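Local coordinates for protein alkaline serine protease (Pseudoalteromonas sp., PDB 1Y9Z) that probably hydrolyses peptide bonds in proteins as a cold-adapted, subtilisin-like alkaline serine protease, at residues L130-T136 against Y165-Y171; V174-V180 against V196-G202; N124-L130 against G150-A156. One frame throughout, in Å; residues are numbered along the deposited sequence.

How the contacts relate
Contacts 2 and 3 lie in the parallel part of one sheet of the subtilisin-like domain, their centres about 12 Å apart; strands 152-156 and 174-180 are neighbours, joined where M175 N approaches L153 O at 2.9 Å and V177 N approaches A155 O at 2.9 Å. Contact 1 is built from the loops that leave the ends of the contact 3 strands. L130 is common to both, and water 1 bridges them. The phenylmethanesulfonic acid pocket is shared by contacts 1 and 3, with L130 N 3.6 Å from ligand O2S. Contacts 1 and 2, about 14 Å apart between centres, meet at the sodium ion of chain E, which takes A169 O and Y171 O from one and V174 O from the other.

Contact 1: L130-T136 against Y165-Y171; sequences LGGSGST and YSYPASY. With NA (sodium ion), chain E; PMS (phenylmethanesulfonic acid), chain H.
Two loops at the rim of the phenylmethanesulfonic acid pocket meet here in a single antiparallel bridge, G132 with Y167, where the subtilase fold turns from strand 125-128 toward helix 137-148. The pair is hydrogen-bonded in both directions: G132 N reaches Y167 O at 2.8 Å, and Y167 N returns to G132 O at the same length. Beside it G131 CA lies 3.2 Å from S166 OG, leaving no room for a side chain on that glycine. The Y167 ring takes S135 CB over its centre, a CH-pi contact 3.5 Å from the centroid, while S170 CB covers the opposite face toward the rim. Y167 is placed there by a CG anti to its carbonyl carbon (chi1 -63°). CD1 of this ring in turn stands over the face of the Y171 ring. Nearer the ligand, L130 lays CB against the phenyl ring of phenylmethanesulfonic acid and sends CD1 to P168 CD, the proline that follows a cis peptide bond; the two side chains cross at about a right angle. At the far end T136 is the N-cap of helix 137-148, OG1 bonded to E139 N. Y171 works at both ends: its O binds the sodium ion with A169 O, V174 O and Q195 OE1, and its OH, also bonded to E139, accepts a fairly straight bond from T136 N at 3.1 Å, 164° at the hydrogen.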
loop_
_atom_site.group_PDB
_atom_site.type_symbol
_atom_site.label_atom_id
_atom_site.label_comp_id
_atom_site.label_asym_id
_atom_site.label_seq_id
_atom_site.Cartn_x
_atom_site.Cartn_y
_atom_site.Cartn_z
ATOM N N LEU A 130 5.653 -9.519 5.568
ATOM C CA LEU A 130 6.369 -10.637 4.979
ATOM C C LEU A 130 5.644 -11.923 5.337
ATOM O O LEU A 130 4.816 -11.945 6.247
ATOM C CB LEU A 130 7.804 -10.672 5.520
ATOM C CG LEU A 130 7.978 -10.755 7.042
ATOM C CD1 LEU A 130 7.898 -12.208 7.494
ATOM C CD2 LEU A 130 9.326 -10.173 7.437
ATOM N N GLY A 131 5.959 -12.994 4.620
ATOM C CA GLY A 131 5.315 -14.261 4.900
ATOM C C GLY A 131 5.932 -15.429 4.165
ATOM O O GLY A 131 6.545 -15.266 3.109
ATOM N N GLY A 132 5.769 -16.610 4.752
ATOM C CA GLY A 132 6.274 -17.836 4.169
ATOM C C GLY A 132 5.188 -18.888 4.295
ATOM O O GLY A 132 4.257 -18.731 5.083
ATOM N N SER A 133 5.301 -19.963 3.529
ATOM C CA SER A 133 4.292 -21.015 3.564
ATOM C C SER A 133 4.444 -21.998 4.723
ATOM O O SER A 133 3.469 -22.620 5.142
ATOM C CB SER A 133 4.299 -21.779 2.240
ATOM O OG SER A 133 5.587 -22.300 1.963
ATOM N N GLY A 134 5.659 -22.127 5.248
ATOM C CA GLY A 134 5.892 -23.059 6.341
ATOM C C GLY A 134 5.541 -22.568 7.732
ATOM O O GLY A 134 5.513 -21.365 7.997
ATOM N N SER A 135 5.275 -23.518 8.626
ATOM C CA SER A 135 4.932 -23.229 10.014
ATOM C C SER A 135 5.611 -24.248 10.928
ATOM O O SER A 135 5.808 -25.400 10.538
ATOM C CB SER A 135 3.408 -23.277 10.208
ATOM O OG SER A 135 2.837 -24.429 9.602
ATOM N N THR A 136 5.988 -23.822 12.131
ATOM C CA THR A 136 6.638 -24.726 13.083
ATOM C C THR A 136 6.140 -24.487 14.502
ATOM O O THR A 136 5.635 -23.411 14.823
ATOM C CB THR A 136 8.177 -24.565 13.095
ATOM O OG1 THR A 136 8.528 -23.379 13.819
ATOM C CG2 THR A 136 8.721 -24.471 11.679
ATOM N N TYR A 165 -2.318 -20.379 3.862
ATOM C CA TYR A 165 -1.917 -19.693 5.081
ATOM C C TYR A 165 -0.491 -19.192 4.936
ATOM O O TYR A 165 0.410 -19.954 4.587
ATOM C CB TYR A 165 -1.946 -20.639 6.280
ATOM C CG TYR A 165 -3.316 -21.074 6.728
ATOM C CD1 TYR A 165 -4.223 -20.159 7.257
ATOM C CD2 TYR A 165 -3.695 -22.413 6.655
ATOM C CE1 TYR A 165 -5.474 -20.570 7.705
ATOM C CE2 TYR A 165 -4.942 -22.831 7.099
ATOM C CZ TYR A 165 -5.822 -21.907 7.622
ATOM O OH TYR A 165 -7.050 -22.326 8.072
ATOM N N SER A 166 -0.295 -17.906 5.193
ATOM C CA SER A 166 1.035 -17.316 5.164
ATOM C C SER A 166 1.402 -17.116 6.633
ATOM O O SER A 166 0.556 -16.740 7.443
ATOM C CB SER A 166 1.015 -15.967 4.446
ATOM O OG SER A 166 2.303 -15.378 4.445
ATOM N N TYR A 167 2.654 -17.388 6.978
ATOM C CA TYR A 167 3.116 -17.233 8.350
ATOM C C TYR A 167 4.193 -16.153 8.358
ATOM O O TYR A 167 4.954 -16.029 7.402
ATOM C CB TYR A 167 3.646 -18.579 8.856
ATOM C CG TYR A 167 2.558 -19.636 8.903
ATOM C CD1 TYR A 167 1.769 -19.805 10.044
ATOM C CD2 TYR A 167 2.272 -20.422 7.784
ATOM C CE1 TYR A 167 0.719 -20.730 10.066
ATOM C CE2 TYR A 167 1.225 -21.347 7.799
ATOM C CZ TYR A 167 0.455 -21.492 8.941
ATOM O OH TYR A 167 -0.593 -22.391 8.963
ATOM N N PRO A 168 4.329 -15.412 9.470
ATOM C CA PRO A 168 3.596 -15.482 10.739
ATOM C C PRO A 168 2.135 -15.041 10.837
ATOM O O PRO A 168 1.504 -15.277 11.868
ATOM C CB PRO A 168 4.479 -14.666 11.671
ATOM C CG PRO A 168 4.928 -13.559 10.769
ATOM C CD PRO A 168 5.304 -14.304 9.497
ATOM N N ALA A 169 1.591 -14.410 9.803
ATOM C CA ALA A 169 0.207 -13.944 9.868
ATOM C C ALA A 169 -0.799 -14.984 10.344
ATOM O O ALA A 169 -1.711 -14.667 11.108
ATOM C CB ALA A 169 -0.226 -13.410 8.514
ATOM N N SER A 170 -0.628 -16.227 9.907
ATOM C CA SER A 170 -1.579 -17.277 10.250
ATOM C C SER A 170 -1.469 -17.961 11.613
ATOM O O SER A 170 -2.188 -18.926 11.877
ATOM C CB SER A 170 -1.602 -18.303 9.120
ATOM O OG SER A 170 -1.985 -17.659 7.910
ATOM N N TYR A 171 -0.579 -17.474 12.473
ATOM C CA TYR A 171 -0.459 -18.010 13.833
ATOM C C TYR A 171 -1.512 -17.245 14.639
ATOM O O TYR A 171 -1.822 -16.097 14.319
ATOM C CB TYR A 171 0.924 -17.722 14.427
ATOM C CG TYR A 171 2.049 -18.558 13.863
ATOM C CD1 TYR A 171 3.206 -17.956 13.373
ATOM C CD2 TYR A 171 1.977 -19.953 13.849
ATOM C CE1 TYR A 171 4.262 -18.712 12.887
ATOM C CE2 TYR A 171 3.032 -20.722 13.364
ATOM C CZ TYR A 171 4.171 -20.093 12.885
ATOM O OH TYR A 171 5.221 -20.843 12.410
HETATM NA NA NA E . -3.204 -14.847 12.935
HETATM C C PMS H . 4.937 -9.406 0.335
HETATM S S PMS H . 3.713 -8.954 1.588
HETATM C C1 PMS H . 6.194 -10.104 0.914
HETATM C C2 PMS H . 6.187 -11.543 1.012
HETATM C C3 PMS H . 7.327 -12.228 1.539
HETATM C C4 PMS H . 8.460 -11.428 1.959
HETATM C C5 PMS H . 8.473 -10.015 1.866
HETATM C C6 PMS H . 7.357 -9.287 1.346
HETATM O O2S PMS H . 3.716 -10.002 2.604
HETATM O O1S PMS H . 2.407 -8.853 0.981
HETATM O O HOH W 1 2.633 -13.498 7.144
HETATM O O HOH W 2 1.123 -22.499 3.802
#

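Contact 2: V174-V180 against V196-G202; sequences VMSVAAV and VEISGPG. With NA (sodium ion), chain F; NA (sodium ion), chain E.
M175 and E197 cross at about a right angle, the methionine running past the carboxylate so that CG and CE both come near OE2, CE at 3.6 Å. A bend at chi3 (84°) turns CE back, which also brings it to I198 CG2, 4.1 Å away. The E197 chain is extended beyond CG, and its two oxygens are divided: OE1 binds the sodium ion of chain F at 2.8 Å, alongside V174 O and Q195 O, while OE2 forms a salt bridge with R395 of helix 391-401. Without the M175 thioether, as with an alanine here, E197, I198 and that helix would probably be left with a gap between them, and the carboxylate less firmly packed. I198 and V177 run alongside each other in the same direction, their CG2 methyls in touch. On the face of A178 and S199, A178 CB is met by V196 CG1 at 3.6 Å; V180 CG1 touches S199 CB. S199 OG itself turns to T414 O. The two backbones exchange hydrogen bonds in alternation, as from A178 N to I198 O (2.9 Å), and G202 CA comes so close to A179 CB that a side chain there would collide. This is parallel pairing at the 174-180 and 196-201 strands of the subtilase sheet, with a sodium site at its start.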
loop_
_atom_site.group_PDB
_atom_site.type_symbol
_atom_site.label_atom_id
_atom_site.label_comp_id
_atom_site.label_asym_id
_atom_site.label_seq_id
_atom_site.Cartn_x
_atom_site.Cartn_y
_atom_site.Cartn_z
ATOM N N VAL A 174 -0.752 -13.625 16.052
ATOM C CA VAL A 174 -0.509 -12.539 15.106
ATOM C C VAL A 174 -1.766 -12.116 14.356
ATOM O O VAL A 174 -2.586 -12.960 13.986
ATOM C CB VAL A 174 0.550 -12.982 14.061
ATOM C CG1 VAL A 174 0.892 -11.836 13.125
ATOM C CG2 VAL A 174 1.791 -13.506 14.768
ATOM N N MET A 175 -1.920 -10.812 14.134
ATOM C CA MET A 175 -3.068 -10.312 13.383
ATOM C C MET A 175 -2.773 -10.471 11.894
ATOM O O MET A 175 -1.795 -9.915 11.389
ATOM C CB MET A 175 -3.325 -8.828 13.668
ATOM C CG MET A 175 -3.737 -8.496 15.085
ATOM S SD MET A 175 -4.224 -6.757 15.234
ATOM C CE MET A 175 -5.933 -6.840 14.701
ATOM N N SER A 176 -3.606 -11.238 11.195
ATOM C CA SER A 176 -3.435 -11.436 9.759
ATOM C C SER A 176 -4.200 -10.328 9.043
ATOM O O SER A 176 -5.417 -10.208 9.190
ATOM C CB SER A 176 -3.978 -12.801 9.341
ATOM O OG SER A 176 -3.879 -12.968 7.939
ATOM N N VAL A 177 -3.483 -9.531 8.258
ATOM C CA VAL A 177 -4.071 -8.395 7.557
ATOM C C VAL A 177 -4.336 -8.597 6.069
ATOM O O VAL A 177 -3.447 -9.006 5.320
ATOM C CB VAL A 177 -3.167 -7.152 7.716
ATOM C CG1 VAL A 177 -3.788 -5.954 7.008
ATOM C CG2 VAL A 177 -2.954 -6.854 9.189
ATOM N N ALA A 178 -5.563 -8.286 5.654
ATOM C CA ALA A 178 -5.983 -8.391 4.260
ATOM C C ALA A 178 -5.957 -7.012 3.603
ATOM O O ALA A 178 -5.929 -5.982 4.286
ATOM C CB ALA A 178 -7.388 -8.973 4.179
ATOM N N ALA A 179 -5.980 -7.001 2.274
ATOM C CA ALA A 179 -5.949 -5.759 1.510
ATOM C C ALA A 179 -7.255 -5.475 0.778
ATOM O O ALA A 179 -7.877 -6.383 0.226
ATOM C CB ALA A 179 -4.806 -5.807 0.496
ATOM N N VAL A 180 -7.662 -4.207 0.783
ATOM C CA VAL A 180 -8.857 -3.766 0.066
ATOM C C VAL A 180 -8.461 -2.506 -0.694
ATOM O O VAL A 180 -7.437 -1.888 -0.380
ATOM C CB VAL A 180 -10.039 -3.428 1.013
ATOM C CG1 VAL A 180 -10.468 -4.669 1.777
ATOM C CG2 VAL A 180 -9.647 -2.312 1.968
ATOM N N VAL A 196 -7.521 -14.492 8.567
ATOM C CA VAL A 196 -7.636 -13.079 8.193
ATOM C C VAL A 196 -8.503 -12.421 9.254
ATOM O O VAL A 196 -9.643 -12.827 9.494
ATOM C CB VAL A 196 -8.253 -12.907 6.791
ATOM C CG1 VAL A 196 -8.582 -11.431 6.534
ATOM C CG2 VAL A 196 -7.260 -13.389 5.741
ATOM N N GLU A 197 -7.947 -11.391 9.877
ATOM C CA GLU A 197 -8.587 -10.719 10.998
ATOM C C GLU A 197 -9.087 -9.298 10.765
ATOM O O GLU A 197 -10.117 -8.897 11.312
ATOM C CB GLU A 197 -7.581 -10.726 12.149
ATOM C CG GLU A 197 -8.137 -10.578 13.541
ATOM C CD GLU A 197 -7.077 -10.885 14.580
ATOM O OE1 GLU A 197 -6.346 -11.882 14.396
ATOM O OE2 GLU A 197 -6.972 -10.144 15.575
ATOM N N ILE A 198 -8.359 -8.535 9.966
ATOM C CA ILE A 198 -8.737 -7.152 9.728
ATOM C C ILE A 198 -8.183 -6.712 8.379
ATOM O O ILE A 198 -7.251 -7.329 7.860
ATOM C CB ILE A 198 -8.188 -6.274 10.883
ATOM C CG1 ILE A 198 -8.907 -4.929 10.922
ATOM C CG2 ILE A 198 -6.684 -6.084 10.731
ATOM C CD1 ILE A 198 -8.681 -4.172 12.221
ATOM N N SER A 199 -8.760 -5.658 7.812
ATOM C CA SER A 199 -8.335 -5.155 6.514
ATOM C C SER A 199 -7.738 -3.760 6.564
ATOM O O SER A 199 -8.006 -2.977 7.480
ATOM C CB SER A 199 -9.515 -5.132 5.541
ATOM O OG SER A 199 -10.046 -6.428 5.339
ATOM N N GLY A 200 -6.928 -3.464 5.555
ATOM C CA GLY A 200 -6.310 -2.158 5.450
ATOM C C GLY A 200 -6.118 -1.807 3.989
ATOM O O GLY A 200 -6.235 -2.675 3.121
ATOM N N PRO A 201 -5.848 -0.532 3.678
ATOM C CA PRO A 201 -5.638 -0.087 2.296
ATOM C C PRO A 201 -4.470 -0.862 1.679
ATOM O O PRO A 201 -3.363 -0.847 2.224
ATOM C CB PRO A 201 -5.325 1.398 2.465
ATOM C CG PRO A 201 -6.126 1.771 3.692
ATOM C CD PRO A 201 -5.859 0.608 4.612
ATOM N N GLY A 202 -4.709 -1.532 0.550
ATOM C CA GLY A 202 -3.654 -2.317 -0.072
ATOM C C GLY A 202 -3.549 -2.305 -1.589
ATOM O O GLY A 202 -2.745 -3.047 -2.153
HETATM NA NA NA F . -5.115 -13.499 12.529
HETATM NA NA NA E . -3.204 -14.847 12.935
#

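Contact 3: N124-L130 against G150-A156; sequences NVVTMSL and GVLLIAA. With PMS (phenylmethanesulfonic acid), chain H.
V126 is the middle of the close-packed part of this contact: its CG2 meets V151 CG1 at 3.7 Å, and its CB meets L153 CD2 at 3.8 Å, the V126 and L153 side chains leaving the sheet next to one another on the same face. L153 gets there because CG stands anti to the carbonyl carbon (chi1 -52°), so that its end comes back over the neighbouring strand. Further along the same face M128, bent at chi3, sets CE near L153 CB, and M128 CB faces A155 CB at 4.1 Å, where the two CA atoms are 4.5 Å apart. On the reverse face V125 CG1 reaches I154 CD1 at 4.2 Å, and T127 spends its OG1 on S376 of helix 368-385. Backbone bonds run the full length, V126 N to L152 O at 2.9 Å. The solvent-facing end is looser. There N124 and G150 are partly exposed and joined through water 3, which accepts a hydrogen bond from N124 ND2 and donates one to G150 O; N124 OD1 is bonded to T25 N. At the other end, A156 CB lies 3.3 Å from phenylmethanesulfonic acid O2S, and S129 sits at the centre of an inverse gamma turn. Strands 125-128 and 152-156, with helix 137-148 between them, make a beta-alpha-beta unit, flanked in the sheet by strands 25-30 and 174-180, with helix 368-385 packed on the V125 and T127 face.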
loop_
_atom_site.group_PDB
_atom_site.type_symbol
_atom_site.label_atom_id
_atom_site.label_comp_id
_atom_site.label_asym_id
_atom_site.label_seq_id
_atom_site.Cartn_x
_atom_site.Cartn_y
_atom_site.Cartn_z
ATOM N N ASN A 124 6.772 -2.430 21.225
ATOM C CA ASN A 124 5.468 -2.744 21.803
ATOM C C ASN A 124 4.677 -3.391 20.673
ATOM O O ASN A 124 3.833 -4.258 20.897
ATOM C CB ASN A 124 4.734 -1.477 22.243
ATOM C CG ASN A 124 5.492 -0.696 23.288
ATOM O OD1 ASN A 124 5.873 0.452 23.063
ATOM N ND2 ASN A 124 5.713 -1.310 24.445
ATOM N N VAL A 125 4.959 -2.938 19.454
ATOM C CA VAL A 125 4.308 -3.441 18.254
ATOM C C VAL A 125 5.377 -3.909 17.275
ATOM O O VAL A 125 6.379 -3.224 17.067
ATOM C CB VAL A 125 3.473 -2.337 17.555
ATOM C CG1 VAL A 125 2.817 -2.893 16.295
ATOM C CG2 VAL A 125 2.422 -1.787 18.510
ATOM N N VAL A 126 5.175 -5.089 16.700
ATOM C CA VAL A 126 6.104 -5.624 15.715
ATOM C C VAL A 126 5.287 -5.858 14.454
ATOM O O VAL A 126 4.336 -6.648 14.454
ATOM C CB VAL A 126 6.744 -6.945 16.186
ATOM C CG1 VAL A 126 7.637 -7.509 15.090
ATOM C CG2 VAL A 126 7.567 -6.698 17.448
ATOM N N THR A 127 5.646 -5.153 13.386
ATOM C CA THR A 127 4.924 -5.263 12.131
ATOM C C THR A 127 5.770 -6.005 11.097
ATOM O O THR A 127 6.943 -5.686 10.873
ATOM C CB THR A 127 4.495 -3.850 11.648
ATOM O OG1 THR A 127 3.609 -3.965 10.532
ATOM C CG2 THR A 127 5.705 -3.008 11.273
ATOM N N MET A 128 5.159 -7.010 10.478
ATOM C CA MET A 128 5.849 -7.858 9.519
ATOM C C MET A 128 5.126 -7.999 8.186
ATOM O O MET A 128 4.210 -8.812 8.039
ATOM C CB MET A 128 6.061 -9.235 10.158
ATOM C CG MET A 128 6.816 -9.148 11.481
ATOM S SD MET A 128 6.797 -10.638 12.507
ATOM C CE MET A 128 5.202 -10.487 13.292
ATOM N N SER A 129 5.539 -7.190 7.214
ATOM C CA SER A 129 4.958 -7.243 5.879
ATOM C C SER A 129 5.757 -8.277 5.107
ATOM O O SER A 129 6.450 -7.965 4.139
ATOM C CB SER A 129 5.046 -5.875 5.202
ATOM O OG SER A 129 4.108 -4.977 5.766
ATOM N N LEU A 130 5.653 -9.519 5.568
ATOM C CA LEU A 130 6.369 -10.637 4.979
ATOM C C LEU A 130 5.644 -11.923 5.337
ATOM O O LEU A 130 4.816 -11.945 6.247
ATOM C CB LEU A 130 7.804 -10.672 5.520
ATOM C CG LEU A 130 7.978 -10.755 7.042
ATOM C CD1 LEU A 130 7.898 -12.208 7.494
ATOM C CD2 LEU A 130 9.326 -10.173 7.437
ATOM N N GLY A 150 2.885 -9.203 26.127
ATOM C CA GLY A 150 2.428 -7.851 25.852
ATOM C C GLY A 150 2.849 -7.201 24.547
ATOM O O GLY A 150 2.652 -5.997 24.373
ATOM N N VAL A 151 3.420 -7.974 23.628
ATOM C CA VAL A 151 3.844 -7.427 22.340
ATOM C C VAL A 151 2.802 -7.721 21.267
ATOM O O VAL A 151 2.440 -8.878 21.049
ATOM C CB VAL A 151 5.194 -8.027 21.897
ATOM C CG1 VAL A 151 5.616 -7.430 20.557
ATOM C CG2 VAL A 151 6.249 -7.765 22.956
ATOM N N LEU A 152 2.315 -6.674 20.605
ATOM C CA LEU A 152 1.315 -6.835 19.552
ATOM C C LEU A 152 2.015 -7.192 18.242
ATOM O O LEU A 152 2.891 -6.458 17.773
ATOM C CB LEU A 152 0.502 -5.543 19.385
ATOM C CG LEU A 152 -0.645 -5.537 18.368
ATOM C CD1 LEU A 152 -1.697 -6.569 18.747
ATOM C CD2 LEU A 152 -1.270 -4.149 18.326
ATOM N N LEU A 153 1.621 -8.323 17.663
ATOM C CA LEU A 153 2.202 -8.819 16.421
ATOM C C LEU A 153 1.207 -8.694 15.272
ATOM O O LEU A 153 0.065 -9.151 15.372
ATOM C CB LEU A 153 2.617 -10.283 16.598
ATOM C CG LEU A 153 3.500 -10.576 17.816
ATOM C CD1 LEU A 153 3.714 -12.075 17.940
ATOM C CD2 LEU A 153 4.834 -9.845 17.686
ATOM N N ILE A 154 1.653 -8.088 14.175
ATOM C CA ILE A 154 0.806 -7.864 13.009
ATOM C C ILE A 154 1.572 -8.241 11.740
ATOM O O ILE A 154 2.740 -7.889 11.593
ATOM C CB ILE A 154 0.378 -6.376 12.958
ATOM C CG1 ILE A 154 -0.370 -6.020 14.249
ATOM C CG2 ILE A 154 -0.498 -6.109 11.744
ATOM C CD1 ILE A 154 -0.609 -4.534 14.444
ATOM N N ALA A 155 0.918 -8.962 10.829
ATOM C CA ALA A 155 1.576 -9.395 9.599
ATOM C C ALA A 155 0.639 -9.511 8.401
ATOM O O ALA A 155 -0.582 -9.601 8.551
ATOM C CB ALA A 155 2.281 -10.727 9.837
ATOM N N ALA A 156 1.234 -9.538 7.213
ATOM C CA ALA A 156 0.500 -9.615 5.951
ATOM C C ALA A 156 -0.030 -11.005 5.609
ATOM O O ALA A 156 0.679 -12.001 5.736
ATOM C CB ALA A 156 1.387 -9.114 4.817
HETATM C C PMS H . 4.937 -9.406 0.335
HETATM S S PMS H . 3.713 -8.954 1.588
HETATM C C1 PMS H . 6.194 -10.104 0.914
HETATM C C2 PMS H . 6.187 -11.543 1.012
HETATM C C3 PMS H . 7.327 -12.228 1.539
HETATM C C4 PMS H . 8.460 -11.428 1.959
HETATM C C5 PMS H . 8.473 -10.015 1.866
HETATM C C6 PMS H . 7.357 -9.287 1.346
HETATM O O2S PMS H . 3.716 -10.002 2.604
HETATM O O1S PMS H . 2.407 -8.853 0.981
HETATM O O HOH W 3 4.476 -3.937 25.039
HETATM O O HOH W 1 2.633 -13.498 7.144
#